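PDB 2PQ7: predicted HD superfamily hydrolase from uncultured Thermotogales bacterium, which probably acts as a metal-dependent hydrolase of the HD superfamily, holding two iron(III) ions in its helical domain. Local coordinates for residues A[135-146]-A[202-213]. Sequence-based numbering, arbitrary orientation. Where two conformers were deposited one is given.
Sequences DAIGAVAIARVF and RYSFVVEFVQRF
Arg-202 NH1 donates to the carbonyl O of Ile-137 at 3.2 Å, meeting it almost end-on although the oxygen lies 31° out of the guanidinium plane. In that plane, at the edge, sits a water that accepts from NH1 and donates to Asp-135 OD1, while Asp-135 OD2 turns to His-37, a ligand of one iron. The arginine reaches this far because its chain is extended from CG to NE; CG1 of Ile-137 lies against Arg-202 CB at 3.9 Å. Cut back to alanine, Arg-202 would take its guanidinium with it, and the Ile-137 carbonyl and the water would probably lose their donor, the loop before helix 139-147 becoming freer to shift. Farther along, the contact turns greasy. Ile-142, with CG2 anti to the backbone N, sets that methyl over the centre of the Phe-209 ring, a CH-pi contact of 3.8 Å to the centroid, while CD1 meets Val-206 CG2. Phe-146 CE2 touches Phe-209 CE1 at 3.7 Å, and the Phe-146 ring runs near parallel to that of Phe-213 but slid aside, planes 20° apart. Phe-205 continues the apolar surface to its counterpart in the second subunit. Polar at one end and aromatic at the other, the contact thus connects the iron site's second shell to the dimer interface.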
loop_
_atom_site.group_PDB
_atom_site.type_symbol
_atom_site.label_atom_id
_atom_site.label_comp_id
_atom_site.label_asym_id
_atom_site.label_seq_id
_atom_site.Cartn_x
_atom_site.Cartn_y
_atom_site.Cartn_z
ATOM N N ASP A 135 -12.730 2.220 -8.930
ATOM C CA ASP A 135 -12.479 1.789 -7.550
ATOM C C ASP A 135 -11.596 0.544 -7.445
ATOM O O ASP A 135 -11.141 0.228 -6.351
ATOM C CB ASP A 135 -13.792 1.592 -6.787
ATOM C CG ASP A 135 -13.582 1.624 -5.279
ATOM O OD1 ASP A 135 -12.931 2.573 -4.786
ATOM O OD2 ASP A 135 -14.095 0.707 -4.619
ATOM N N ALA A 136 -11.378 -0.175 -8.546
ATOM C CA ALA A 136 -10.495 -1.325 -8.565
ATOM C C ALA A 136 -8.997 -0.945 -8.553
ATOM O O ALA A 136 -8.135 -1.814 -8.367
ATOM C CB ALA A 136 -10.783 -2.156 -9.748
ATOM N N ILE A 137 -8.685 0.325 -8.758
ATOM C CA ILE A 137 -7.304 0.783 -8.784
ATOM C C ILE A 137 -7.015 1.994 -7.938
ATOM O O ILE A 137 -7.876 2.804 -7.630
ATOM C CB ILE A 137 -6.804 1.040 -10.199
ATOM C CG1 ILE A 137 -7.670 2.062 -10.921
ATOM C CG2 ILE A 137 -6.755 -0.267 -10.974
ATOM C CD1 ILE A 137 -7.279 2.277 -12.373
ATOM N N GLY A 138 -5.751 2.135 -7.545
ATOM C CA GLY A 138 -5.356 3.258 -6.728
ATOM C C GLY A 138 -4.828 2.837 -5.362
ATOM O O GLY A 138 -4.668 1.640 -5.084
ATOM N N ALA A 139 -4.607 3.826 -4.513
ATOM C CA ALA A 139 -4.033 3.620 -3.185
ATOM C C ALA A 139 -4.942 2.810 -2.272
ATOM O O ALA A 139 -4.495 1.898 -1.574
ATOM C CB ALA A 139 -3.716 4.937 -2.556
ATOM N N VAL A 140 -6.243 3.097 -2.269
ATOM C CA VAL A 140 -7.159 2.349 -1.408
ATOM C C VAL A 140 -7.242 0.908 -1.859
ATOM O O VAL A 140 -7.252 -0.003 -1.025
ATOM C CB VAL A 140 -8.571 3.006 -1.320
ATOM C CG1 VAL A 140 -9.507 2.149 -0.489
ATOM C CG2 VAL A 140 -8.481 4.403 -0.722
ATOM N N ALA A 141 -7.289 0.676 -3.174
ATOM C CA ALA A 141 -7.278 -0.685 -3.717
ATOM C C ALA A 141 -6.015 -1.478 -3.268
ATOM O O ALA A 141 -6.114 -2.640 -2.907
ATOM C CB ALA A 141 -7.372 -0.640 -5.236
ATOM N N ILE A 142 -4.855 -0.833 -3.332
ATOM C CA ILE A 142 -3.611 -1.436 -2.844
ATOM C C ILE A 142 -3.762 -1.801 -1.372
ATOM O O ILE A 142 -3.426 -2.907 -0.966
ATOM C CB ILE A 142 -2.394 -0.506 -3.039
ATOM C CG1 ILE A 142 -2.046 -0.342 -4.517
ATOM C CG2 ILE A 142 -1.177 -1.039 -2.270
ATOM C CD1 ILE A 142 -1.168 0.887 -4.807
ATOM N N ALA A 143 -4.211 -0.858 -0.554
ATOM C CA ALA A 143 -4.406 -1.129 0.852
ATOM C C ALA A 143 -5.356 -2.328 1.051
ATOM O O ALA A 143 -5.106 -3.176 1.924
ATOM C CB ALA A 143 -4.897 0.087 1.587
ATOM N N ARG A 144 -6.426 -2.425 0.242
ATOM C CA ARG A 144 -7.359 -3.546 0.403
ATOM C C ARG A 144 -6.722 -4.865 0.129
ATOM O O ARG A 144 -7.019 -5.847 0.801
ATOM C CB ARG A 144 -8.576 -3.451 -0.540
ATOM C CG ARG A 144 -9.756 -2.729 0.012
ATOM C CD ARG A 144 -11.059 -3.150 -0.765
ATOM N NE ARG A 144 -10.907 -2.989 -2.214
ATOM C CZ ARG A 144 -10.876 -1.811 -2.824
ATOM N NH1 ARG A 144 -10.973 -0.687 -2.114
ATOM N NH2 ARG A 144 -10.715 -1.752 -4.148
ATOM N N VAL A 145 -5.879 -4.919 -0.885
ATOM C CA VAL A 145 -5.229 -6.177 -1.217
ATOM C C VAL A 145 -4.428 -6.665 -0.014
ATOM O O VAL A 145 -4.524 -7.826 0.369
ATOM C CB VAL A 145 -4.319 -6.055 -2.453
ATOM C CG1 VAL A 145 -3.457 -7.315 -2.626
ATOM C CG2 VAL A 145 -5.151 -5.807 -3.695
ATOM N N PHE A 146 -3.671 -5.773 0.601
ATOM C CA PHE A 146 -2.862 -6.146 1.752
ATOM C C PHE A 146 -3.663 -6.438 3.020
ATOM O O PHE A 146 -3.282 -7.320 3.808
ATOM C CB PHE A 146 -1.723 -5.132 1.945
ATOM C CG PHE A 146 -0.695 -5.220 0.861
ATOM C CD1 PHE A 146 0.127 -6.328 0.764
ATOM C CD2 PHE A 146 -0.541 -4.221 -0.073
ATOM C CE1 PHE A 146 1.079 -6.438 -0.241
ATOM C CE2 PHE A 146 0.414 -4.335 -1.068
ATOM C CZ PHE A 146 1.217 -5.442 -1.151
ATOM N N ARG A 202 -4.020 6.662 -11.607
ATOM C CA ARG A 202 -4.040 5.620 -10.591
ATOM C C ARG A 202 -3.223 4.400 -10.989
ATOM O O ARG A 202 -2.516 3.842 -10.140
ATOM C CB ARG A 202 -5.465 5.199 -10.289
ATOM C CG ARG A 202 -6.213 6.267 -9.570
ATOM C CD ARG A 202 -7.614 5.773 -9.324
ATOM N NE ARG A 202 -8.424 6.773 -8.651
ATOM C CZ ARG A 202 -9.546 6.503 -7.993
ATOM N NH1 ARG A 202 -9.966 5.259 -7.857
ATOM N NH2 ARG A 202 -10.184 7.474 -7.360
ATOM N N TYR A 203 -3.309 3.963 -12.239
ATOM C CA TYR A 203 -2.582 2.805 -12.733
ATOM C C TYR A 203 -1.057 3.043 -12.665
ATOM O O TYR A 203 -0.298 2.153 -12.273
ATOM C CB TYR A 203 -3.032 2.515 -14.161
ATOM C CG TYR A 203 -2.479 1.245 -14.739
ATOM C CD1 TYR A 203 -1.259 1.232 -15.410
ATOM C CD2 TYR A 203 -3.162 0.052 -14.600
ATOM C CE1 TYR A 203 -0.742 0.067 -15.931
ATOM C CE2 TYR A 203 -2.654 -1.123 -15.123
ATOM C CZ TYR A 203 -1.442 -1.109 -15.786
ATOM O OH TYR A 203 -0.931 -2.286 -16.304
ATOM N N SER A 204 -0.617 4.234 -13.049
ATOM C CA SER A 204 0.808 4.562 -12.981
ATOM C C SER A 204 1.307 4.608 -11.524
ATOM O O SER A 204 2.499 4.376 -11.265
ATOM C CB SER A 204 1.103 5.867 -13.698
ATOM O OG SER A 204 0.808 5.737 -15.069
ATOM N N PHE A 205 0.425 4.958 -10.585
ATOM C CA PHE A 205 0.769 4.913 -9.167
ATOM C C PHE A 205 0.883 3.464 -8.706
ATOM O O PHE A 205 1.838 3.107 -7.981
ATOM C CB PHE A 205 -0.240 5.697 -8.295
ATOM C CG PHE A 205 0.127 5.704 -6.841
ATOM C CD1 PHE A 205 1.178 6.473 -6.424
ATOM C CD2 PHE A 205 -0.493 4.869 -5.941
ATOM C CE1 PHE A 205 1.569 6.485 -5.099
ATOM C CE2 PHE A 205 -0.092 4.873 -4.584
ATOM C CZ PHE A 205 0.945 5.667 -4.198
ATOM N N VAL A 206 -0.044 2.623 -9.128
ATOM C CA VAL A 206 -0.011 1.205 -8.794
ATOM C C VAL A 206 1.263 0.549 -9.338
ATOM O O VAL A 206 1.902 -0.225 -8.615
ATOM C CB VAL A 206 -1.277 0.465 -9.259
ATOM C CG1 VAL A 206 -1.151 -1.039 -9.017
ATOM C CG2 VAL A 206 -2.509 1.021 -8.552
ATOM N N VAL A 207 1.647 0.878 -10.568
ATOM C CA VAL A 207 2.855 0.321 -11.174
ATOM C C VAL A 207 4.077 0.730 -10.362
ATOM O O VAL A 207 4.912 -0.119 -10.016
ATOM C CB VAL A 207 2.992 0.716 -12.666
ATOM C CG1 VAL A 207 4.379 0.380 -13.192
ATOM C CG2 VAL A 207 1.890 0.043 -13.488
ATOM N N GLU A 208 4.182 2.016 -10.041
ATOM C CA GLU A 208 5.273 2.490 -9.209
ATOM C C GLU A 208 5.310 1.766 -7.853
ATOM O O GLU A 208 6.392 1.408 -7.365
ATOM C CB GLU A 208 5.189 3.983 -8.967
ATOM C CG GLU A 208 6.376 4.519 -8.129
ATOM C CD GLU A 208 6.386 6.011 -7.983
ATOM O OE1 GLU A 208 5.618 6.696 -8.698
ATOM O OE2 GLU A 208 7.136 6.526 -7.141
ATOM N N PHE A 209 4.151 1.555 -7.240
ATOM C CA PHE A 209 4.087 0.835 -5.977
ATOM C C PHE A 209 4.713 -0.555 -6.131
ATOM O O PHE A 209 5.521 -0.968 -5.284
ATOM C CB PHE A 209 2.655 0.688 -5.456
ATOM C CG PHE A 209 2.589 0.102 -4.069
ATOM C CD1 PHE A 209 2.701 -1.260 -3.879
ATOM C CD2 PHE A 209 2.469 0.923 -2.955
ATOM C CE1 PHE A 209 2.690 -1.787 -2.595
ATOM C CE2 PHE A 209 2.442 0.395 -1.695
ATOM C CZ PHE A 209 2.562 -0.947 -1.512
ATOM N N VAL A 210 4.330 -1.272 -7.178
ATOM C CA VAL A 210 4.828 -2.627 -7.422
ATOM C C VAL A 210 6.329 -2.622 -7.686
ATOM O O VAL A 210 7.067 -3.446 -7.158
ATOM C CB VAL A 210 4.086 -3.297 -8.590
ATOM C CG1 VAL A 210 4.741 -4.627 -8.964
ATOM C CG2 VAL A 210 2.653 -3.544 -8.234
ATOM N N GLN A 211 6.775 -1.694 -8.500
ATOM C CA GLN A 211 8.176 -1.592 -8.814
ATOM C C GLN A 211 8.978 -1.361 -7.555
ATOM O O GLN A 211 10.018 -2.013 -7.362
ATOM C CB GLN A 211 8.416 -0.485 -9.832
ATOM C CG GLN A 211 7.885 -0.832 -11.213
ATOM C CD GLN A 211 7.969 0.327 -12.189
ATOM O OE1 GLN A 211 8.050 1.489 -11.785
ATOM N NE2 GLN A 211 7.935 0.017 -13.483
ATOM N N ARG A 212 8.518 -0.436 -6.709
ATOM C CA ARG A 212 9.187 -0.127 -5.465
ATOM C C ARG A 212 9.179 -1.307 -4.516
ATOM O O ARG A 212 10.187 -1.585 -3.891
ATOM C CB ARG A 212 8.562 1.093 -4.768
ATOM C CG ARG A 212 8.874 2.408 -5.421
ATOM C CD ARG A 212 8.192 3.566 -4.696
ATOM N NE ARG A 212 8.578 4.802 -5.338
ATOM C CZ ARG A 212 9.687 5.472 -5.064
ATOM N NH1 ARG A 212 10.547 5.031 -4.145
ATOM N NH2 ARG A 212 9.967 6.581 -5.749
ATOM N N PHE A 213 8.039 -1.975 -4.391
ATOM C CA PHE A 213 7.903 -3.157 -3.554
ATOM C C PHE A 213 8.959 -4.186 -3.946
ATOM O O PHE A 213 9.707 -4.677 -3.094
ATOM C CB PHE A 213 6.496 -3.757 -3.695
ATOM C CG PHE A 213 6.186 -4.836 -2.711
ATOM C CD1 PHE A 213 6.587 -6.129 -2.955
ATOM C CD2 PHE A 213 5.494 -4.569 -1.565
ATOM C CE1 PHE A 213 6.294 -7.134 -2.049
ATOM C CE2 PHE A 213 5.213 -5.556 -0.641
ATOM C CZ PHE A 213 5.598 -6.840 -0.888
HETATM O O HOH W 1 -12.217 4.884 -6.104
#